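Local coordinates for protein spectinomycin phosphotransferase (Legionella pneumophila, PDB 3I1A) that probably transfers a phosphate group from a nucleotide to spectinomycin, conferring resistance to that antibiotic, at residues A[175-180]-A[315-320]; A[293-296]-A[300-303]. One frame throughout, in Å; residues are numbered along the deposited sequence.

Interaction 1. Residues A[175-180]-A[315-320]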
ATOM      1  N   LYS A 175     -25.409   8.606   5.082  1.00 16.72           N
ATOM      2  CA  LYS A 175     -26.485   8.302   4.142  1.00 17.38           C
ATOM      3  C   LYS A 175     -26.865   9.529   3.308  1.00 17.23           C
ATOM      4  O   LYS A 175     -27.141   9.403   2.115  1.00 18.98           O
ATOM      5  CB  LYS A 175     -27.706   7.771   4.887  1.00 17.30           C
ATOM      6  CG  LYS A 175     -27.495   6.361   5.449  1.00 17.60           C
ATOM      7  CD  LYS A 175     -28.781   5.829   6.054  1.00 20.05           C
ATOM      8  CE  LYS A 175     -28.589   4.443   6.643  1.00 17.01           C
ATOM      9  NZ  LYS A 175     -29.860   3.951   7.193  1.00 18.89           N
ATOM     10  N   SER A 176     -26.881  10.701   3.943  0.50 16.94           N
ATOM     11  CA  SER A 176     -27.207  11.941   3.251  0.50 17.21           C
ATOM     12  C   SER A 176     -26.179  12.220   2.165  0.50 17.57           C
ATOM     13  O   SER A 176     -26.528  12.584   1.039  0.50 17.83           O
ATOM     14  CB  SER A 176     -27.228  13.122   4.230  0.50 17.41           C
ATOM     15  OG  SER A 176     -28.325  13.032   5.118  0.50 18.31           O
ATOM     16  N   PHE A 177     -24.908  12.043   2.513  1.00 16.97           N
ATOM     17  CA  PHE A 177     -23.822  12.291   1.575  1.00 17.48           C
ATOM     18  C   PHE A 177     -23.876  11.273   0.432  1.00 16.88           C
ATOM     19  O   PHE A 177     -23.645  11.615  -0.724  1.00 16.96           O
ATOM     20  CB  PHE A 177     -22.453  12.187   2.261  1.00 18.28           C
ATOM     21  CG  PHE A 177     -21.310  12.583   1.365  1.00 18.01           C
ATOM     22  CD1 PHE A 177     -20.961  13.916   1.203  1.00 19.67           C
ATOM     23  CD2 PHE A 177     -20.628  11.619   0.628  1.00 19.74           C
ATOM     24  CE1 PHE A 177     -19.942  14.287   0.314  1.00 20.73           C
ATOM     25  CE2 PHE A 177     -19.619  11.972  -0.255  1.00 17.86           C
ATOM     26  CZ  PHE A 177     -19.272  13.308  -0.415  1.00 21.16           C
ATOM     27  N   PHE A 178     -24.145  10.020   0.772  1.00 17.09           N
ATOM     28  CA  PHE A 178     -24.227   8.941  -0.241  1.00 17.25           C
ATOM     29  C   PHE A 178     -25.354   9.286  -1.207  1.00 19.57           C
ATOM     30  O   PHE A 178     -25.206   9.267  -2.435  1.00 16.85           O
ATOM     31  CB  PHE A 178     -24.554   7.616   0.453  1.00 17.64           C
ATOM     32  CG  PHE A 178     -24.298   6.386  -0.393  1.00 19.61           C
ATOM     33  CD1 PHE A 178     -23.190   5.567  -0.136  1.00 20.53           C
ATOM     34  CD2 PHE A 178     -25.168   6.036  -1.428  1.00 17.55           C
ATOM     35  CE1 PHE A 178     -22.950   4.411  -0.890  1.00 19.55           C
ATOM     36  CE2 PHE A 178     -24.941   4.879  -2.195  1.00 16.23           C
ATOM     37  CZ  PHE A 178     -23.828   4.065  -1.922  1.00 17.57           C
ATOM     38  N   ASN A 179     -26.503   9.611  -0.638  1.00 17.85           N
ATOM     39  CA  ASN A 179     -27.635   9.956  -1.460  1.00 20.06           C
ATOM     40  C   ASN A 179     -27.305  11.159  -2.371  1.00 19.12           C
ATOM     41  O   ASN A 179     -27.636  11.143  -3.570  1.00 19.68           O
ATOM     42  CB  ASN A 179     -28.828  10.220  -0.539  1.00 23.38           C
ATOM     43  CG  ASN A 179     -30.109  10.457  -1.298  1.00 28.74           C
ATOM     44  OD1 ASN A 179     -30.552  11.597  -1.437  1.00 32.31           O
ATOM     45  ND2 ASN A 179     -30.707   9.385  -1.806  1.00 31.81           N
ATOM     46  N   GLN A 180     -26.634  12.183  -1.836  1.00 19.74           N
ATOM     47  CA  GLN A 180     -26.300  13.364  -2.628  1.00 19.45           C
ATOM     48  C   GLN A 180     -25.299  13.058  -3.745  1.00 20.49           C
ATOM     49  O   GLN A 180     -25.237  13.775  -4.735  1.00 21.83           O
ATOM     50  CB  GLN A 180     -25.728  14.487  -1.743  1.00 22.10           C
ATOM     51  CG  GLN A 180     -26.631  14.858  -0.585  1.00 28.14           C
ATOM     52  CD  GLN A 180     -25.951  15.769   0.430  1.00 31.38           C
ATOM     53  OE1 GLN A 180     -24.756  15.630   0.710  1.00 33.61           O
ATOM     54  NE2 GLN A 180     -26.715  16.700   0.994  1.00 34.13           N
ATOM     55  N   GLU A 315     -13.563  13.148   1.000  1.00 18.55           N
ATOM     56  CA  GLU A 315     -12.455  13.724   0.269  1.00 20.16           C
ATOM     57  C   GLU A 315     -12.304  13.114  -1.111  1.00 19.37           C
ATOM     58  O   GLU A 315     -11.815  13.784  -2.024  1.00 19.35           O
ATOM     59  CB  GLU A 315     -11.161  13.536   1.045  1.00 23.45           C
ATOM     60  CG  GLU A 315     -11.043  14.471   2.224  1.00 30.30           C
ATOM     61  CD  GLU A 315      -9.696  14.353   2.896  1.00 34.18           C
ATOM     62  OE1 GLU A 315      -9.320  15.303   3.608  1.00 38.90           O
ATOM     63  OE2 GLU A 315      -9.025  13.311   2.707  1.00 36.95           O
ATOM     64  N   MET A 316     -12.702  11.850  -1.265  1.00 18.54           N
ATOM     65  CA  MET A 316     -12.575  11.193  -2.579  1.00 18.02           C
ATOM     66  C   MET A 316     -13.357  11.929  -3.649  1.00 18.21           C
ATOM     67  O   MET A 316     -13.045  11.836  -4.848  1.00 18.47           O
ATOM     68  CB  MET A 316     -13.075   9.741  -2.519  1.00 17.62           C
ATOM     69  CG  MET A 316     -12.328   8.887  -1.498  1.00 19.99           C
ATOM     70  SD  MET A 316     -12.728   7.118  -1.518  1.00 17.82           S
ATOM     71  CE  MET A 316     -14.573   7.136  -1.578  1.00 18.86           C
ATOM     72  N   PHE A 317     -14.389  12.652  -3.220  1.00 19.09           N
ATOM     73  CA  PHE A 317     -15.242  13.397  -4.147  1.00 19.91           C
ATOM     74  C   PHE A 317     -14.869  14.869  -4.322  1.00 21.22           C
ATOM     75  O   PHE A 317     -15.579  15.619  -5.006  1.00 23.10           O
ATOM     76  CB  PHE A 317     -16.714  13.271  -3.705  1.00 18.61           C
ATOM     77  CG  PHE A 317     -17.212  11.857  -3.686  1.00 17.19           C
ATOM     78  CD1 PHE A 317     -16.942  11.023  -2.598  1.00 14.74           C
ATOM     79  CD2 PHE A 317     -17.899  11.325  -4.790  1.00 17.41           C
ATOM     80  CE1 PHE A 317     -17.342   9.685  -2.603  1.00 15.48           C
ATOM     81  CE2 PHE A 317     -18.301   9.981  -4.807  1.00 17.44           C
ATOM     82  CZ  PHE A 317     -18.024   9.157  -3.718  1.00 16.98           C
ATOM     83  N   ASP A 318     -13.763  15.291  -3.718  1.00 22.35           N
ATOM     84  CA  ASP A 318     -13.344  16.691  -3.847  1.00 23.99           C
ATOM     85  C   ASP A 318     -12.748  17.020  -5.221  1.00 24.12           C
ATOM     86  O   ASP A 318     -12.361  16.135  -5.981  1.00 22.61           O
ATOM     87  CB  ASP A 318     -12.317  17.054  -2.770  1.00 23.16           C
ATOM     88  CG  ASP A 318     -12.948  17.295  -1.400  1.00 24.79           C
ATOM     89  OD1 ASP A 318     -14.152  17.596  -1.329  1.00 26.11           O
ATOM     90  OD2 ASP A 318     -12.217  17.211  -0.391  1.00 26.16           O
ATOM     91  N   PRO A 319     -12.681  18.318  -5.559  1.00 25.58           N
ATOM     92  CA  PRO A 319     -12.121  18.739  -6.843  1.00 25.08           C
ATOM     93  C   PRO A 319     -10.727  18.169  -7.047  1.00 25.11           C
ATOM     94  O   PRO A 319      -9.869  18.275  -6.172  1.00 27.21           O
ATOM     95  CB  PRO A 319     -12.093  20.267  -6.725  1.00 23.24           C
ATOM     96  CG  PRO A 319     -13.261  20.555  -5.885  1.00 25.13           C
ATOM     97  CD  PRO A 319     -13.156  19.485  -4.797  1.00 25.65           C
ATOM     98  N   ASN A 320     -10.508  17.564  -8.208  1.00 24.86           N
ATOM     99  CA  ASN A 320      -9.211  17.001  -8.558  1.00 25.32           C
ATOM    100  C   ASN A 320      -8.818  15.812  -7.695  1.00 23.59           C
ATOM    101  O   ASN A 320      -7.631  15.494  -7.598  1.00 23.64           O
ATOM    102  CB  ASN A 320      -8.102  18.059  -8.440  1.00 30.53           C
ATOM    103  CG  ASN A 320      -8.481  19.392  -9.046  1.00 32.97           C
ATOM    104  OD1 ASN A 320      -7.897  20.427  -8.697  1.00 35.20           O
ATOM    105  ND2 ASN A 320      -9.454  19.386  -9.958  1.00 35.48           N
TER
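F177 meets F317, and this one aromatic pair makes the whole contact between 175-180 and 315-320. The first segment is the last part of helix 169-180. K175 opens it on another side of the helix, where its NZ forms a salt bridge with D167. F177 is the residue that reaches across. Its CG lies anti to the backbone N (chi1 -174°), which carries the ring out from the helix toward 315-320. The leading atoms are CE2 and CZ at the ring edge. CE2 lies 3.7 Å from CD1 of F317, and CZ of F177 lies 3.9 Å from that same CD1. The rings form an offset edge-to-face pair, with the edge of F177 toward the face of F317. CE2 meets CD1 obliquely rather than over the centre of the F317 ring. The centroids are 5.5 Å apart and the planes stand at 72°. F178, next in sequence, points away and packs on I185 of helix 182-198. F317 is the third residue of a type I beta turn, E315 to D318, closed by the bond from D318 N to E315 O. This turn follows helix 303-315. The two rings have further neighbours: F177 touches F310, F313 and K314, while F317 rests on A184 and I185. The pair thus bridges the end of helix 169-180 and the turn, beside helix 182-198. With no hydrogen bond between the segments, the link probably rests mainly on dispersion and apolar packing; both rings stay partly exposed.

Interaction 2. Residues A[293-296]-A[300-303]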
ATOM      1  N   GLY A 293     -17.405   2.943   3.791  1.00 18.47           N
ATOM      2  CA  GLY A 293     -18.853   3.027   3.870  1.00 18.54           C
ATOM      3  C   GLY A 293     -19.399   2.074   4.932  1.00 17.48           C
ATOM      4  O   GLY A 293     -20.310   2.423   5.714  1.00 17.57           O
ATOM      5  N   GLN A 294     -18.859   0.858   4.992  1.00 17.24           N
ATOM      6  CA  GLN A 294     -19.335  -0.086   5.994  1.00 16.42           C
ATOM      7  C   GLN A 294     -19.036   0.428   7.413  1.00 15.54           C
ATOM      8  O   GLN A 294     -19.828   0.205   8.351  1.00 14.28           O
ATOM      9  CB  GLN A 294     -18.689  -1.460   5.817  1.00 18.72           C
ATOM     10  CG  GLN A 294     -19.325  -2.524   6.718  1.00 20.05           C
ATOM     11  CD  GLN A 294     -20.804  -2.733   6.415  1.00 23.75           C
ATOM     12  OE1 GLN A 294     -21.681  -2.363   7.211  1.00 22.32           O
ATOM     13  NE2 GLN A 294     -21.091  -3.310   5.256  1.00 21.29           N
ATOM     14  N   ASP A 295     -17.898   1.106   7.574  1.00 15.99           N
ATOM     15  CA  ASP A 295     -17.546   1.647   8.884  1.00 16.71           C
ATOM     16  C   ASP A 295     -18.563   2.702   9.324  1.00 16.08           C
ATOM     17  O   ASP A 295     -18.763   2.908  10.532  1.00 16.51           O
ATOM     18  CB  ASP A 295     -16.136   2.255   8.852  1.00 20.00           C
ATOM     19  CG  ASP A 295     -15.538   2.420  10.231  1.00 23.12           C
ATOM     20  OD1 ASP A 295     -15.737   1.524  11.092  1.00 23.88           O
ATOM     21  OD2 ASP A 295     -14.844   3.439  10.456  1.00 26.36           O
ATOM     22  N   LEU A 296     -19.193   3.380   8.365  1.00 15.46           N
ATOM     23  CA  LEU A 296     -20.194   4.389   8.700  1.00 16.03           C
ATOM     24  C   LEU A 296     -21.588   3.790   8.891  1.00 17.13           C
ATOM     25  O   LEU A 296     -22.377   4.314   9.675  1.00 16.86           O
ATOM     26  CB  LEU A 296     -20.259   5.491   7.625  1.00 17.88           C
ATOM     27  CG  LEU A 296     -19.338   6.709   7.803  1.00 21.06           C
ATOM     28  CD1 LEU A 296     -19.688   7.480   9.112  1.00 18.55           C
ATOM     29  CD2 LEU A 296     -17.897   6.248   7.802  1.00 22.89           C
ATOM     30  N   ASN A 300     -18.753  -0.492  14.397  1.00 31.73           N
ATOM     31  CA  ASN A 300     -17.648  -1.394  14.686  1.00 31.93           C
ATOM     32  C   ASN A 300     -16.464  -0.704  15.361  1.00 29.58           C
ATOM     33  O   ASN A 300     -15.741  -1.340  16.123  1.00 28.29           O
ATOM     34  CB  ASN A 300     -17.165  -2.068  13.396  1.00 34.10           C
ATOM     35  CG  ASN A 300     -18.216  -2.973  12.782  1.00 36.70           C
ATOM     36  OD1 ASN A 300     -19.048  -3.551  13.494  1.00 39.61           O
ATOM     37  ND2 ASN A 300     -18.180  -3.112  11.457  1.00 38.31           N
ATOM     38  N   GLN A 301     -16.250   0.577  15.054  1.00 27.67           N
ATOM     39  CA  GLN A 301     -15.149   1.355  15.648  1.00 26.00           C
ATOM     40  C   GLN A 301     -15.783   2.491  16.439  1.00 23.89           C
ATOM     41  O   GLN A 301     -16.966   2.774  16.272  1.00 21.68           O
ATOM     42  CB  GLN A 301     -14.253   2.002  14.584  1.00 28.07           C
ATOM     43  CG  GLN A 301     -13.451   1.093  13.677  1.00 33.21           C
ATOM     44  CD  GLN A 301     -12.264   1.834  13.075  1.00 36.48           C
ATOM     45  OE1 GLN A 301     -11.148   1.788  13.607  1.00 39.07           O
ATOM     46  NE2 GLN A 301     -12.504   2.548  11.974  1.00 37.43           N
ATOM     47  N   ASN A 302     -15.004   3.170  17.274  1.00 24.56           N
ATOM     48  CA  ASN A 302     -15.593   4.268  18.030  1.00 23.42           C
ATOM     49  C   ASN A 302     -15.913   5.434  17.089  1.00 22.76           C
ATOM     50  O   ASN A 302     -15.465   5.475  15.937  1.00 20.83           O
ATOM     51  CB  ASN A 302     -14.670   4.716  19.171  1.00 25.11           C
ATOM     52  CG  ASN A 302     -13.332   5.240  18.682  1.00 25.94           C
ATOM     53  OD1 ASN A 302     -13.265   6.115  17.813  1.00 26.85           O
ATOM     54  ND2 ASN A 302     -12.253   4.725  19.258  1.00 26.84           N
ATOM     55  N   ASN A 303     -16.683   6.392  17.577  1.00 20.72           N
ATOM     56  CA  ASN A 303     -17.082   7.505  16.726  1.00 20.00           C
ATOM     57  C   ASN A 303     -16.000   8.446  16.223  1.00 19.42           C
ATOM     58  O   ASN A 303     -16.177   9.089  15.189  1.00 19.17           O
ATOM     59  CB  ASN A 303     -18.197   8.284  17.415  1.00 20.48           C
ATOM     60  CG  ASN A 303     -19.461   7.462  17.544  1.00 20.84           C
ATOM     61  OD1 ASN A 303     -19.628   6.452  16.848  1.00 22.83           O
ATOM     62  ND2 ASN A 303     -20.360   7.884  18.423  1.00 23.87           N
TER
HETATM   63  O   HOH W   1     -20.678  -4.265   9.702  1.00 38.80           O
HETATM   64  O   HOH W   2     -17.800   1.237  12.482  1.00 20.75           O
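D295 and Q301 make the direct contact here, and D295 has the most surface buried by it. D295 sits near the end of helix 274-297. A chi1 of -161° sets its CG opposite the backbone N and brings the carboxylate round to the loop. NE2 of Q301 donates to OD2 of D295 at 2.9 Å, with an N-H...O angle of 151°. The acceptor lies close to the amide plane of Q301. The donor, however, comes to OD2 from above the carboxylate plane, and the two planes are turned 42° apart. The chain of Q301 crosses that of D295 at about a right angle. CG of Q301 passes 3.5 Å from OD1 of D295. OD2 has a second partner, S309 OG of helix 303-315. Q301 NE2 and S309 OG together probably steady the carboxylate. A water joins the same residues again. It lies 2.7 Å from the carbonyl O of D295 and also close to D295 OD1. It accepts a bond from Q301 N at 3.1 Å. The carbonyl of D295 is further bonded by R306 NE. N300 is linked to Q294 through another water. Its ND2 donates to that water at 3.3 Å, and the water gives a weak bond to Q294 OE1. Beyond Q301, N302 is the N-cap of the next helix, its OD1 taking the backbone N of S305. Together these features describe a helix-loop-helix connection. A buried acid at the end of helix 274-297 holds the short loop that leads into helix 303-315.

Both contacts lie on the same side of the chain's centre, about 17 Å apart between centres. Their nearest atoms are about 6 Å apart, so they do not touch. Helix 303-315 connects them in sequence: interaction 2 holds the loop that enters it, and interaction 1 uses the turn that leaves it. Interaction 2 is local and partly buried, with a buried acid against an exposed amide. Interaction 1 joins residues far apart in sequence and is a surface contact between two partly exposed rings. The chemistry differs accordingly. One relies on directed hydrogen bonds and water, the other on aromatic packing. Both lie away from the nucleotide and magnesium sites.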